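Local coordinates for protein LacI family sugar-binding transcriptional regulator (Enterococcus faecalis V583, PDB 4RK0) that binds ribose in the cleft of its sugar-binding domain and probably represses transcription by binding DNA, as LacI-family regulators do, at residues A[74-79]-A[94-99]; A[88-93]-A[100-105]. All blocks are in the same frame, centred on the assembly; numbering follows the deposited sequence. Where two conformers were deposited one is given.

Interaction 1: residues A[74-79]-A[94-99]; sequences ISNQTI and DQKKAE. With RIB (alpha-D-ribofuranose), chain E.
The loop that follows strand 90-93, which carries D94 and Q95 into the ribose pocket, is pinned at K96 to the N-terminal end of helix 76-86. The K96 ammonium, NZ, gives hydrogen bonds to the backbone O of I74 at 3.1 Å and to OD1 of N76 at 2.8 Å. The first lies in the carbonyl plane of I74, whereas the second comes from above the N76 amide plane, 56° out of it. K96 gets there with CG anti to its backbone N (chi1 176°) and one bend at chi2; a long cationic chain suits a place where apolar methylenes must cross buried ground before meeting oxygens. Its CE meets CD1 of I79 tip to tip at 4.0 Å. E99 approaches N76 from the opposite direction, the carboxylate tilted 31° from the amide, but OE1 and OD1 are two acceptors and form no bond; E99, poorly ordered, has its salt bridge with R84. S75 is the N-cap of the helix, its OG accepting from T78 N at 2.8 Å. At the other end of the loop D94 OD1 accepts from ribose O2 at 2.6 Å, and Q95 NE2 donates to ribose O4 at 3.3 Å, so a carboxylate accepts from a sugar hydroxyl while an amide N-H serves the ring oxygen, which can only accept; D214, R143, N139, N186 and Q231 also bond the sugar. F21 and F22 of helix 20-35 and N139 of helix 138-150 flank the pocket residues, while I69 of strand 66-69 packs against I74, I79 and K96.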
loop_
_atom_site.group_PDB
_atom_site.type_symbol
_atom_site.label_atom_id
_atom_site.label_comp_id
_atom_site.label_asym_id
_atom_site.label_seq_id
_atom_site.Cartn_x
_atom_site.Cartn_y
_atom_site.Cartn_z
ATOM N N ILE A 74 -18.271 4.379 10.899
ATOM C CA ILE A 74 -19.599 4.859 10.497
ATOM C C ILE A 74 -20.659 4.039 11.230
ATOM O O ILE A 74 -20.705 2.811 11.112
ATOM C CB ILE A 74 -19.789 4.780 8.981
ATOM C CG1 ILE A 74 -18.672 5.546 8.258
ATOM C CG2 ILE A 74 -21.152 5.329 8.593
ATOM C CD1 ILE A 74 -18.737 7.063 8.370
ATOM N N SER A 75 -21.497 4.705 12.044
ATOM C CA SER A 75 -22.413 3.979 12.895
ATOM C C SER A 75 -23.691 3.686 12.129
ATOM O O SER A 75 -24.041 4.406 11.198
ATOM C CB SER A 75 -22.762 4.801 14.155
ATOM O OG SER A 75 -23.555 5.924 13.794
ATOM N N ASN A 76 -24.363 2.626 12.548
ATOM C CA ASN A 76 -25.701 2.285 12.075
ATOM C C ASN A 76 -26.681 3.431 12.274
ATOM O O ASN A 76 -27.492 3.688 11.395
ATOM C CB ASN A 76 -26.207 1.002 12.747
ATOM C CG ASN A 76 -25.439 -0.235 12.301
ATOM O OD1 ASN A 76 -24.817 -0.234 11.240
ATOM N ND2 ASN A 76 -25.473 -1.292 13.111
ATOM N N GLN A 77 -26.577 4.149 13.391
ATOM C CA GLN A 77 -27.418 5.324 13.622
ATOM C C GLN A 77 -27.122 6.383 12.572
ATOM O O GLN A 77 -28.025 6.918 11.958
ATOM C CB GLN A 77 -27.196 5.893 15.026
ATOM C CG GLN A 77 -27.918 7.207 15.295
ATOM C CD GLN A 77 -28.119 7.458 16.774
ATOM O OE1 GLN A 77 -28.608 6.589 17.499
ATOM N NE2 GLN A 77 -27.750 8.651 17.231
ATOM N N THR A 78 -25.843 6.681 12.353
ATOM C CA THR A 78 -25.488 7.658 11.313
ATOM C C THR A 78 -26.034 7.253 9.943
ATOM O O THR A 78 -26.491 8.089 9.170
ATOM C CB THR A 78 -23.963 7.847 11.199
ATOM O OG1 THR A 78 -23.478 8.450 12.401
ATOM C CG2 THR A 78 -23.598 8.742 10.014
ATOM N N ILE A 79 -25.956 5.965 9.636
ATOM C CA ILE A 79 -26.368 5.489 8.327
ATOM C C ILE A 79 -27.885 5.710 8.127
ATOM O O ILE A 79 -28.330 6.223 7.089
ATOM C CB ILE A 79 -25.958 4.011 8.150
ATOM C CG1 ILE A 79 -24.454 3.946 7.836
ATOM C CG2 ILE A 79 -26.768 3.340 7.049
ATOM C CD1 ILE A 79 -23.870 2.547 7.893
ATOM N N ASP A 94 -16.167 -5.968 5.348
ATOM C CA ASP A 94 -14.937 -6.008 6.119
ATOM C C ASP A 94 -15.197 -5.634 7.589
ATOM O O ASP A 94 -15.973 -6.339 8.256
ATOM C CB ASP A 94 -13.872 -5.128 5.487
ATOM C CG ASP A 94 -12.458 -5.607 5.870
ATOM O OD1 ASP A 94 -12.143 -6.795 5.620
ATOM O OD2 ASP A 94 -11.713 -4.848 6.490
ATOM N N GLN A 95 -14.548 -4.586 8.095
ATOM C CA GLN A 95 -14.689 -4.190 9.521
ATOM C C GLN A 95 -16.029 -3.568 9.833
ATOM O O GLN A 95 -16.344 -3.438 10.999
ATOM C CB GLN A 95 -13.618 -3.196 9.953
ATOM C CG GLN A 95 -12.229 -3.771 9.694
ATOM C CD GLN A 95 -11.106 -2.944 10.298
ATOM O OE1 GLN A 95 -11.334 -1.973 11.002
ATOM N NE2 GLN A 95 -9.887 -3.345 10.022
ATOM N N LYS A 96 -16.784 -3.150 8.822
ATOM C CA LYS A 96 -18.170 -2.682 9.053
ATOM C C LYS A 96 -19.143 -3.839 9.098
ATOM O O LYS A 96 -19.380 -4.504 8.087
ATOM C CB LYS A 96 -18.629 -1.714 7.965
ATOM C CG LYS A 96 -20.085 -1.246 8.072
ATOM C CD LYS A 96 -20.333 -0.464 9.382
ATOM C CE LYS A 96 -21.825 -0.341 9.716
ATOM N NZ LYS A 96 -22.072 0.060 11.134
ATOM N N LYS A 97 -19.716 -4.063 10.275
ATOM C CA LYS A 97 -20.663 -5.116 10.510
ATOM C C LYS A 97 -22.036 -4.802 9.868
ATOM O O LYS A 97 -22.513 -3.680 9.940
ATOM C CB LYS A 97 -20.798 -5.335 12.022
ATOM C CG LYS A 97 -21.964 -6.191 12.481
ATOM C CD LYS A 97 -21.873 -7.620 11.988
ATOM C CE LYS A 97 -22.912 -8.475 12.695
ATOM N NZ LYS A 97 -23.658 -9.321 11.729
ATOM N N ALA A 98 -22.622 -5.795 9.201
ATOM C CA ALA A 98 -23.915 -5.640 8.554
ATOM C C ALA A 98 -25.022 -5.872 9.573
ATOM O O ALA A 98 -24.996 -6.847 10.324
ATOM C CB ALA A 98 -24.057 -6.632 7.407
ATOM N N GLU A 99 -26.007 -4.987 9.568
ATOM C CA GLU A 99 -27.228 -5.216 10.345
ATOM C C GLU A 99 -28.137 -6.257 9.653
ATOM O O GLU A 99 -28.776 -7.080 10.318
ATOM C CB GLU A 99 -27.973 -3.901 10.645
ATOM C CG GLU A 99 -27.893 -2.818 9.572
ATOM C CD GLU A 99 -28.289 -1.456 10.095
ATOM O OE1 GLU A 99 -27.670 -0.457 9.670
ATOM O OE2 GLU A 99 -29.209 -1.375 10.934
HETATM O O5 RIB E . -5.215 -6.958 6.925
HETATM C C5 RIB E . -6.153 -5.933 7.216
HETATM C C4 RIB E . -7.238 -6.602 7.941
HETATM O O4 RIB E . -8.249 -5.700 8.460
HETATM C C3 RIB E . -7.677 -7.503 6.803
HETATM O O3 RIB E . -7.439 -8.810 7.329
HETATM C C2 RIB E . -9.116 -7.022 6.595
HETATM O O2 RIB E . -10.021 -8.096 6.518
HETATM C C1 RIB E . -9.417 -5.961 7.668
HETATM O O1 RIB E . -10.613 -6.235 8.378
#

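Interaction 2: residues A[88-93]-A[100-105]; sequences IPFIVL and GFSDAV
I91 lays its side chain across D103, with CG1 and CD1 both 3.6 Å from D103 CB. Its CG1 stands anti to the backbone N (chi1 -175°), an orientation that carries CD1 onward to CG2 of V105 at 3.9 Å; a branched, extended side chain can thus cover two residues of the adjoining strand. On the other face of the sheet chi1 -50° puts CG1 of V92 anti to its carbonyl carbon and leaves CG2 between that carbon and the backbone N, where it touches A104 CB at 3.6 Å; the small side chain of A104 leaves room on this face for A98, which packs over both residues. The F90 ring reaches S102 obliquely, CE2 lying 3.5 Å from S102 CB. S102 OG donates to the backbone O of the next residue, D103, and V92 N approaches that oxygen from the opposite face of the carbonyl plane at 3.3 Å, so one oxygen takes two bonds. V105 N completes the pairing with V92 O at 3.1 Å. A water donates to F90 O and D103 OD2, bridging the two segments; the same carboxylate is held by R247 and by the backbone N of E256. Residues 90-93 and 103-105 run parallel, their directions 33° apart, and are joined by a loop without a helix. Their strands are neighbours in the mixed sheet of one lobe of the periplasmic-binding-protein-like fold, between strands 66-69 and 257-265.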
loop_
_atom_site.group_PDB
_atom_site.type_symbol
_atom_site.label_atom_id
_atom_site.label_comp_id
_atom_site.label_asym_id
_atom_site.label_seq_id
_atom_site.Cartn_x
_atom_site.Cartn_y
_atom_site.Cartn_z
ATOM N N ILE A 88 -29.849 7.099 -0.225
ATOM C CA ILE A 88 -28.554 7.009 -0.899
ATOM C C ILE A 88 -28.091 5.592 -0.670
ATOM O O ILE A 88 -27.973 5.149 0.458
ATOM C CB ILE A 88 -27.504 8.030 -0.443
ATOM C CG1 ILE A 88 -28.003 9.445 -0.725
ATOM C CG2 ILE A 88 -26.209 7.808 -1.217
ATOM C CD1 ILE A 88 -26.981 10.535 -0.488
ATOM N N PRO A 89 -27.902 4.853 -1.759
ATOM C CA PRO A 89 -27.549 3.456 -1.619
ATOM C C PRO A 89 -26.116 3.290 -1.083
ATOM O O PRO A 89 -25.272 4.163 -1.287
ATOM C CB PRO A 89 -27.662 2.933 -3.049
ATOM C CG PRO A 89 -27.356 4.113 -3.894
ATOM C CD PRO A 89 -27.939 5.279 -3.165
ATOM N N PHE A 90 -25.920 2.213 -0.360
ATOM C CA PHE A 90 -24.622 1.854 0.189
ATOM C C PHE A 90 -24.447 0.344 0.333
ATOM O O PHE A 90 -25.373 -0.443 0.182
ATOM C CB PHE A 90 -24.433 2.526 1.549
ATOM C CG PHE A 90 -25.337 1.975 2.631
ATOM C CD1 PHE A 90 -26.612 2.471 2.818
ATOM C CD2 PHE A 90 -24.915 0.942 3.430
ATOM C CE1 PHE A 90 -27.442 1.938 3.799
ATOM C CE2 PHE A 90 -25.727 0.409 4.409
ATOM C CZ PHE A 90 -27.009 0.906 4.596
ATOM N N ILE A 91 -23.211 -0.057 0.618
ATOM C CA ILE A 91 -22.870 -1.440 0.800
ATOM C C ILE A 91 -21.747 -1.488 1.854
ATOM O O ILE A 91 -20.938 -0.584 1.912
ATOM C CB ILE A 91 -22.446 -2.095 -0.545
ATOM C CG1 ILE A 91 -22.210 -3.592 -0.378
ATOM C CG2 ILE A 91 -21.241 -1.383 -1.160
ATOM C CD1 ILE A 91 -22.342 -4.335 -1.706
ATOM N N VAL A 92 -21.810 -2.497 2.704
ATOM C CA VAL A 92 -20.862 -2.691 3.803
ATOM C C VAL A 92 -20.032 -3.973 3.623
ATOM O O VAL A 92 -20.417 -4.937 2.959
ATOM C CB VAL A 92 -21.546 -2.704 5.201
ATOM C CG1 VAL A 92 -22.465 -1.502 5.371
ATOM C CG2 VAL A 92 -22.261 -4.013 5.511
ATOM N N LEU A 93 -18.863 -3.968 4.226
ATOM C CA LEU A 93 -17.988 -5.076 4.154
ATOM C C LEU A 93 -16.908 -4.893 5.199
ATOM O O LEU A 93 -16.775 -3.831 5.837
ATOM C CB LEU A 93 -17.327 -5.169 2.770
ATOM C CG LEU A 93 -16.349 -4.073 2.391
ATOM C CD1 LEU A 93 -15.431 -4.569 1.250
ATOM C CD2 LEU A 93 -17.015 -2.764 2.053
ATOM N N GLY A 100 -28.165 -6.252 8.323
ATOM C CA GLY A 100 -29.006 -7.191 7.569
ATOM C C GLY A 100 -30.113 -6.549 6.745
ATOM O O GLY A 100 -30.867 -7.256 6.070
ATOM N N PHE A 101 -30.230 -5.221 6.812
ATOM C CA PHE A 101 -31.080 -4.459 5.882
ATOM C C PHE A 101 -30.215 -3.592 4.962
ATOM O O PHE A 101 -30.405 -2.391 4.815
ATOM C CB PHE A 101 -32.109 -3.641 6.657
ATOM C CG PHE A 101 -33.243 -4.477 7.188
ATOM C CD1 PHE A 101 -33.073 -5.259 8.327
ATOM C CD2 PHE A 101 -34.468 -4.514 6.526
ATOM C CE1 PHE A 101 -34.108 -6.044 8.809
ATOM C CE2 PHE A 101 -35.507 -5.296 7.004
ATOM C CZ PHE A 101 -35.327 -6.062 8.146
ATOM N N SER A 102 -29.219 -4.232 4.379
ATOM C CA SER A 102 -28.394 -3.590 3.403
ATOM C C SER A 102 -27.695 -4.670 2.607
ATOM O O SER A 102 -27.743 -5.862 2.928
ATOM C CB SER A 102 -27.368 -2.654 4.047
ATOM O OG SER A 102 -26.372 -3.380 4.727
ATOM N N ASP A 103 -27.056 -4.210 1.553
ATOM C CA ASP A 103 -26.132 -5.030 0.853
ATOM C C ASP A 103 -24.865 -5.175 1.699
ATOM O O ASP A 103 -24.523 -4.277 2.471
ATOM C CB ASP A 103 -25.767 -4.367 -0.488
ATOM C CG ASP A 103 -26.918 -4.381 -1.472
ATOM O OD1 ASP A 103 -27.839 -5.193 -1.297
ATOM O OD2 ASP A 103 -26.887 -3.583 -2.427
ATOM N N ALA A 104 -24.189 -6.301 1.522
ATOM C CA ALA A 104 -22.899 -6.589 2.178
ATOM C C ALA A 104 -22.133 -7.682 1.440
ATOM O O ALA A 104 -22.711 -8.640 0.924
ATOM C CB ALA A 104 -23.110 -7.009 3.629
ATOM N N VAL A 105 -20.816 -7.559 1.400
ATOM C CA VAL A 105 -19.995 -8.660 0.870
ATOM C C VAL A 105 -18.971 -9.038 1.928
ATOM O O VAL A 105 -18.136 -8.216 2.265
ATOM C CB VAL A 105 -19.250 -8.246 -0.394
ATOM C CG1 VAL A 105 -18.647 -9.495 -1.039
ATOM C CG2 VAL A 105 -20.201 -7.538 -1.350
HETATM O O HOH W 1 -25.583 -1.465 -2.520
#

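The segments alternate along the chain, so residues 94-99 of interaction 1 are most of the connection between the two strands of interaction 2. Interaction 2 is wholly buried and works through parallel backbone pairing and aliphatic side chains; interaction 1 is only partly buried, smaller, and depends on one lysine bonded to two oxygens. The two meet through packing: I79 CG2 lies 3.5 Å from F90 CZ, and A98 CB rests on V92 and A104. R84 of helix 76-86 bonds both E99 and the backbone O of F101, tying that helix to the end of the loop. Of the two, interaction 1 alone touches the sugar, through D94 and Q95.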